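Local structure of cleavage stimulation factor 77 (Encephalitozoon cuniculi, 2UY1) at residues M400-F403 and R404-V407; L362-R366 and I367-E371. The protein probably takes part in mRNA 3'-end processing as a nuclear, helical-repeat relative of the suppressor of forked proteins, and may bind mRNA. All coordinates share one frame; numbering follows the deposited sequence.

Interaction 1: residues M400-F403 and R404-V407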
ATOM      1  N   MET B 400      -2.340  21.584 -15.980  1.00 14.77           N
ATOM      2  CA  MET B 400      -3.664  21.191 -15.651  1.00 14.05           C
ATOM      3  C   MET B 400      -4.400  20.665 -16.839  1.00 14.78           C
ATOM      4  O   MET B 400      -5.154  19.719 -16.696  1.00 13.58           O
ATOM      5  CB  MET B 400      -4.391  22.318 -14.941  1.00 16.08           C
ATOM      6  CG  MET B 400      -3.841  22.474 -13.534  1.00 13.47           C
ATOM      7  SD  MET B 400      -4.194  20.966 -12.540  1.00 17.83           S
ATOM      8  CE  MET B 400      -6.004  21.220 -12.420  1.00 18.19           C
ATOM      9  N   GLU B 401      -4.151  21.232 -18.022  1.00 14.60           N
ATOM     10  CA  GLU B 401      -4.802  20.747 -19.253  1.00 16.34           C
ATOM     11  C   GLU B 401      -4.480  19.280 -19.510  1.00 15.91           C
ATOM     12  O   GLU B 401      -5.383  18.437 -19.682  1.00 16.46           O
ATOM     13  CB  GLU B 401      -4.410  21.589 -20.486  1.00 15.32           C
ATOM     14  CG  GLU B 401      -5.318  22.725 -20.739  1.00 19.33           C
ATOM     15  CD  GLU B 401      -5.109  23.322 -22.129  1.00 21.19           C
ATOM     16  OE1 GLU B 401      -4.298  22.797 -22.964  1.00 20.66           O
ATOM     17  OE2 GLU B 401      -5.823  24.305 -22.404  1.00 21.79           O
ATOM     18  N   LEU B 402      -3.203  18.945 -19.509  1.00 15.38           N
ATOM     19  CA  LEU B 402      -2.864  17.536 -19.672  1.00 13.98           C
ATOM     20  C   LEU B 402      -3.336  16.624 -18.504  1.00 13.90           C
ATOM     21  O   LEU B 402      -3.787  15.487 -18.737  1.00 15.17           O
ATOM     22  CB  LEU B 402      -1.368  17.335 -19.959  1.00 12.91           C
ATOM     23  CG  LEU B 402      -0.860  15.879 -20.240  1.00 13.34           C
ATOM     24  CD1 LEU B 402      -1.623  15.059 -21.395  1.00  9.78           C
ATOM     25  CD2 LEU B 402       0.616  15.911 -20.632  1.00 13.68           C
ATOM     26  N   PHE B 403      -3.165  17.098 -17.263  1.00 14.89           N
ATOM     27  CA  PHE B 403      -3.662  16.428 -16.045  1.00 13.97           C
ATOM     28  C   PHE B 403      -5.135  16.034 -16.260  1.00 14.65           C
ATOM     29  O   PHE B 403      -5.513  14.888 -16.016  1.00 15.53           O
ATOM     30  CB  PHE B 403      -3.453  17.360 -14.820  1.00 13.02           C
ATOM     31  CG  PHE B 403      -4.225  16.958 -13.580  1.00 14.25           C
ATOM     32  CD1 PHE B 403      -3.758  15.947 -12.714  1.00 14.23           C
ATOM     33  CD2 PHE B 403      -5.491  17.549 -13.310  1.00 15.76           C
ATOM     34  CE1 PHE B 403      -4.536  15.557 -11.573  1.00 10.44           C
ATOM     35  CE2 PHE B 403      -6.205  17.186 -12.223  1.00 14.40           C
ATOM     36  CZ  PHE B 403      -5.718  16.218 -11.331  1.00 11.44           C
ATOM     37  N   ARG B 404      -5.953  16.956 -16.778  1.00 15.78           N
ATOM     38  CA  ARG B 404      -7.402  16.730 -16.944  0.50 14.29           C
ATOM     39  C   ARG B 404      -7.661  15.646 -17.971  1.00 16.23           C
ATOM     40  O   ARG B 404      -8.547  14.784 -17.791  1.00 15.69           O
ATOM     41  CB  ARG B 404      -8.143  18.009 -17.333  0.50 14.03           C
ATOM     42  CG  ARG B 404      -8.503  18.933 -16.200  0.50 11.76           C
ATOM     43  CD  ARG B 404      -9.434  20.098 -16.647  0.50 11.12           C
ATOM     44  NE  ARG B 404      -9.997  20.755 -15.463  0.50  5.31           N
ATOM     45  CZ  ARG B 404     -11.090  20.328 -14.858  0.50  6.63           C
ATOM     46  NH1 ARG B 404     -11.724  19.294 -15.374  0.50  4.03           N
ATOM     47  NH2 ARG B 404     -11.556  20.947 -13.798  0.50  4.94           N
ATOM     48  N   GLU B 405      -6.859  15.639 -19.046  1.00 15.70           N
ATOM     49  CA  GLU B 405      -6.906  14.605 -20.100  1.00 14.74           C
ATOM     50  C   GLU B 405      -6.488  13.220 -19.580  1.00 13.39           C
ATOM     51  O   GLU B 405      -7.159  12.232 -19.831  1.00 13.45           O
ATOM     52  CB  GLU B 405      -6.048  14.982 -21.302  1.00 15.27           C
ATOM     53  CG  GLU B 405      -6.717  15.992 -22.309  1.00 18.88           C
ATOM     54  CD  GLU B 405      -5.724  16.627 -23.305  1.00 17.56           C
ATOM     55  OE1 GLU B 405      -4.525  16.276 -23.338  1.00 19.32           O
ATOM     56  OE2 GLU B 405      -6.135  17.510 -24.040  1.00 21.00           O
ATOM     57  N   LEU B 406      -5.406  13.128 -18.823  1.00 12.55           N
ATOM     58  CA  LEU B 406      -5.022  11.859 -18.180  1.00 11.60           C
ATOM     59  C   LEU B 406      -6.056  11.293 -17.166  1.00 10.45           C
ATOM     60  O   LEU B 406      -6.212  10.076 -17.085  1.00 12.24           O
ATOM     61  CB  LEU B 406      -3.701  12.013 -17.436  1.00 10.93           C
ATOM     62  CG  LEU B 406      -2.476  12.334 -18.277  1.00 10.12           C
ATOM     63  CD1 LEU B 406      -1.313  12.683 -17.348  1.00  9.51           C
ATOM     64  CD2 LEU B 406      -2.142  11.105 -19.144  1.00 16.02           C
ATOM     65  N   VAL B 407      -6.657  12.135 -16.342  1.00 10.91           N
ATOM     66  CA  VAL B 407      -7.858  11.769 -15.569  1.00 13.77           C
ATOM     67  C   VAL B 407      -9.020  11.261 -16.470  1.00 14.96           C
ATOM     68  O   VAL B 407      -9.558  10.198 -16.232  1.00 15.60           O
ATOM     69  CB  VAL B 407      -8.360  12.925 -14.660  1.00 13.27           C
ATOM     70  CG1 VAL B 407      -9.655  12.461 -13.922  1.00 12.86           C
ATOM     71  CG2 VAL B 407      -7.243  13.356 -13.653  1.00  9.65           C
TER
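Phe403 and Val407 touch one turn apart along helix 400-415, in the helical-repeat fold of the suppressor of forked family. The two side chains lie side by side and point the same way. Phe403 has CG anti to the backbone N (chi1 165°). This sets the ring beside its own carbonyl carbon, leaning toward the next turn, and Val407 CG2 sits over one face, offset toward the rim. The CH-pi distance from Val407 CG2 to the ring centroid is 4.1 Å, 16° off the ring normal. Beyond the helix, Phe403 meets Phe395 edge to face and an aromatic side chain of the other protein chain in the same way.

A second apolar pair, Leu402 and Leu406, packs against helices 370-379 and 384-397. Leu402 CD1 approaches Leu406 CG at 4.2 Å. The same methyl lies 3.7 Å from Glu405 OE1, where the two side chains cross at about a right angle.

Arg404 turns its CG beside its own backbone N, and the chain then runs extended to NE. In one of its two conformers, NH2 forms a salt bridge with an acidic side chain of the other protein chain.

Alpha-helical i to i+4 hydrogen bonds join both apolar pairs. Leu406 N is 2.9 Å from Leu402 O. The other bond is almost straight: Val407 N to Phe403 O, 3.0 Å, with an N-H...O angle of 179°.

Interaction 2: residues L362-R366 and I367-E371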
ATOM      1  N   LEU B 362       8.064   3.331 -14.185  1.00 14.74           N
ATOM      2  CA  LEU B 362       8.225   4.037 -12.893  1.00 15.89           C
ATOM      3  C   LEU B 362       9.684   4.354 -12.637  1.00 15.98           C
ATOM      4  O   LEU B 362      10.036   5.337 -11.975  1.00 12.89           O
ATOM      5  CB  LEU B 362       7.667   3.235 -11.724  1.00 15.42           C
ATOM      6  CG  LEU B 362       6.136   3.031 -11.664  1.00 14.87           C
ATOM      7  CD1 LEU B 362       5.821   2.092 -10.532  1.00 19.26           C
ATOM      8  CD2 LEU B 362       5.277   4.352 -11.526  1.00 16.37           C
ATOM      9  N   PHE B 363      10.543   3.485 -13.174  1.00 17.99           N
ATOM     10  CA  PHE B 363      11.975   3.740 -13.199  1.00 17.11           C
ATOM     11  C   PHE B 363      12.218   4.985 -14.047  1.00 15.96           C
ATOM     12  O   PHE B 363      12.979   5.848 -13.691  1.00 17.06           O
ATOM     13  CB  PHE B 363      12.731   2.576 -13.865  1.00 16.20           C
ATOM     14  CG  PHE B 363      14.170   2.910 -14.184  1.00 17.02           C
ATOM     15  CD1 PHE B 363      15.145   2.942 -13.165  1.00 17.25           C
ATOM     16  CD2 PHE B 363      14.570   3.155 -15.483  1.00 18.57           C
ATOM     17  CE1 PHE B 363      16.494   3.262 -13.469  1.00 16.52           C
ATOM     18  CE2 PHE B 363      15.909   3.500 -15.793  1.00 18.71           C
ATOM     19  CZ  PHE B 363      16.870   3.561 -14.781  1.00 16.40           C
ATOM     20  N   LEU B 364      11.658   5.072 -15.239  1.00 16.91           N
ATOM     21  CA  LEU B 364      11.996   6.301 -16.022  1.00 16.06           C
ATOM     22  C   LEU B 364      11.458   7.592 -15.320  1.00 16.60           C
ATOM     23  O   LEU B 364      12.051   8.668 -15.342  1.00 16.88           O
ATOM     24  CB  LEU B 364      11.409   6.179 -17.438  1.00 16.90           C
ATOM     25  CG  LEU B 364      12.058   5.116 -18.345  1.00 14.07           C
ATOM     26  CD1 LEU B 364      11.291   5.038 -19.667  1.00 14.61           C
ATOM     27  CD2 LEU B 364      13.548   5.450 -18.623  1.00 16.68           C
ATOM     28  N   LEU B 365      10.280   7.515 -14.757  1.00 16.99           N
ATOM     29  CA  LEU B 365       9.714   8.716 -14.146  1.00 17.79           C
ATOM     30  C   LEU B 365      10.533   9.081 -12.869  1.00 18.54           C
ATOM     31  O   LEU B 365      10.858  10.267 -12.634  1.00 16.89           O
ATOM     32  CB  LEU B 365       8.230   8.451 -13.847  1.00 18.46           C
ATOM     33  CG  LEU B 365       7.293   9.604 -13.540  1.00 19.84           C
ATOM     34  CD1 LEU B 365       7.018  10.321 -14.804  1.00 14.31           C
ATOM     35  CD2 LEU B 365       6.037   8.976 -12.854  1.00 18.86           C
ATOM     36  N   ARG B 366      10.954   8.075 -12.105  1.00 17.31           N
ATOM     37  CA  ARG B 366      11.650   8.367 -10.832  1.00 21.33           C
ATOM     38  C   ARG B 366      13.041   8.936 -10.949  1.00 20.74           C
ATOM     39  O   ARG B 366      13.448   9.754 -10.134  1.00 21.34           O
ATOM     40  CB  ARG B 366      11.684   7.198  -9.867  1.00 20.69           C
ATOM     41  CG  ARG B 366      12.803   6.230 -10.045  1.00 23.34           C
ATOM     42  CD  ARG B 366      12.923   5.266  -8.807  1.00 25.90           C
ATOM     43  NE  ARG B 366      11.670   4.512  -8.596  1.00 32.86           N
ATOM     44  CZ  ARG B 366      11.428   3.283  -9.075  1.00 34.23           C
ATOM     45  NH1 ARG B 366      12.387   2.647  -9.784  1.00 30.26           N
ATOM     46  NH2 ARG B 366      10.230   2.684  -8.824  1.00 30.04           N
ATOM     47  N   ILE B 367      13.784   8.499 -11.944  1.00 22.62           N
ATOM     48  CA  ILE B 367      15.122   9.088 -12.187  1.00 22.80           C
ATOM     49  C   ILE B 367      15.091  10.430 -12.930  1.00 25.06           C
ATOM     50  O   ILE B 367      16.145  11.126 -13.049  1.00 27.13           O
ATOM     51  CB  ILE B 367      16.000   8.142 -12.954  1.00 21.96           C
ATOM     52  CG1 ILE B 367      15.410   7.901 -14.357  1.00 22.28           C
ATOM     53  CG2 ILE B 367      16.191   6.832 -12.118  1.00 17.95           C
ATOM     54  CD1 ILE B 367      16.470   7.650 -15.463  1.00 24.45           C
ATOM     55  N   GLY B 368      13.938  10.774 -13.466  1.00 24.16           N
ATOM     56  CA  GLY B 368      13.752  12.108 -13.993  1.00 23.75           C
ATOM     57  C   GLY B 368      13.872  12.167 -15.509  1.00 24.53           C
ATOM     58  O   GLY B 368      14.011  13.248 -16.087  1.00 23.85           O
ATOM     59  N   ASP B 369      13.779  11.012 -16.153  1.00 25.04           N
ATOM     60  CA  ASP B 369      13.883  10.911 -17.617  1.00 26.09           C
ATOM     61  C   ASP B 369      12.472  11.048 -18.200  1.00 25.26           C
ATOM     62  O   ASP B 369      11.878  10.059 -18.687  1.00 25.24           O
ATOM     63  CB  ASP B 369      14.536   9.584 -17.990  1.00 26.18           C
ATOM     64  CG  ASP B 369      14.963   9.519 -19.410  1.00 28.57           C
ATOM     65  OD1 ASP B 369      15.493  10.514 -19.935  1.00 39.23           O
ATOM     66  OD2 ASP B 369      14.846   8.442 -20.005  1.00 35.78           O
ATOM     67  N   GLU B 370      11.953  12.291 -18.120  1.00 25.04           N
ATOM     68  CA  GLU B 370      10.587  12.651 -18.446  1.00 25.57           C
ATOM     69  C   GLU B 370      10.065  12.355 -19.854  1.00 26.46           C
ATOM     70  O   GLU B 370       8.990  11.748 -20.026  1.00 25.11           O
ATOM     71  CB  GLU B 370      10.346  14.124 -18.101  1.00 27.01           C
ATOM     72  CG  GLU B 370       8.912  14.525 -18.290  1.00 25.72           C
ATOM     73  CD  GLU B 370       8.675  15.933 -17.835  1.00 30.34           C
ATOM     74  OE1 GLU B 370       8.777  16.191 -16.604  1.00 22.84           O
ATOM     75  OE2 GLU B 370       8.437  16.762 -18.713  1.00 30.67           O
ATOM     76  N   GLU B 371      10.823  12.779 -20.852  1.00 25.33           N
ATOM     77  CA  GLU B 371      10.462  12.615 -22.227  1.00 25.69           C
ATOM     78  C   GLU B 371      10.328  11.150 -22.617  1.00 24.24           C
ATOM     79  O   GLU B 371       9.381  10.775 -23.309  1.00 24.27           O
ATOM     80  CB  GLU B 371      11.518  13.314 -23.118  1.00 28.30           C
ATOM     81  CG  GLU B 371      11.668  14.829 -22.849  1.00 33.34           C
ATOM     82  CD  GLU B 371      10.529  15.650 -23.477  1.00 43.36           C
ATOM     83  OE1 GLU B 371      10.603  15.859 -24.720  1.00 44.96           O
ATOM     84  OE2 GLU B 371       9.563  16.060 -22.730  1.00 48.55           O
TER
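Ile367 packs back on Phe363, one turn earlier in helix 354-367. Its CG2 is 3.8 Å from Phe363 CE1, oblique to the ring. Its CG1 lies between the backbone N and the carbonyl carbon (chi1 64°), which brings CG1 to 3.3 Å from Phe363 O. From there CD1 reaches toward CZ of the same ring. Ile367 N also donates to Phe363 O, at 3.3 Å. The Phe363 ring also meets Phe343, with planes at about 40°, and Tyr330 edge to face. The carbonyl O of Ile367 accepts a hydrogen bond from an aromatic side chain of the other protein chain.

Gly368 is where the chain leaves the helix. Its phi is positive (101°), and the turn is a Schellman motif. The motif's two bonds run from Asp369 N to Leu364 O and, weakly, from Gly368 N to Leu365 O. Gly368 N makes a further weak bond to Leu364 O.

Asp369 comes next, at the N-cap position of helix 370-379 and at the centre of an inverse gamma turn. Its N gives a firmer bond to Leu364 O, at 3.0 Å. That carbonyl therefore receives two N-H groups. The Asp369 side chain makes no capping bond. It runs alongside Leu364, with OD2 3.5 Å from Leu364 CD2, and the same OD2 is hydrogen-bonded to Asn372 ND2.

Overall arrangement
The two contacts follow one another along the chain, interaction 2 first. Their centres are 19 Å apart and their nearest atoms about 8 Å. Both are partly buried, but interaction 1 includes exposed residues and lies farther from the chain's centre. Interaction 1 stays within helix 400-415, where regular backbone bonds carry a CH-pi pair. Interaction 2 joins helix 354-367 to helix 370-379 through a tight turn, where Gly368 N makes two weak bonds. Helix 384-397 packs against both; helix 370-379 starts within interaction 2 and packs on Leu402 and Leu406 of interaction 1. The other protein chain meets side chains at interaction 1, but also bonds to backbone carbonyls at interaction 2.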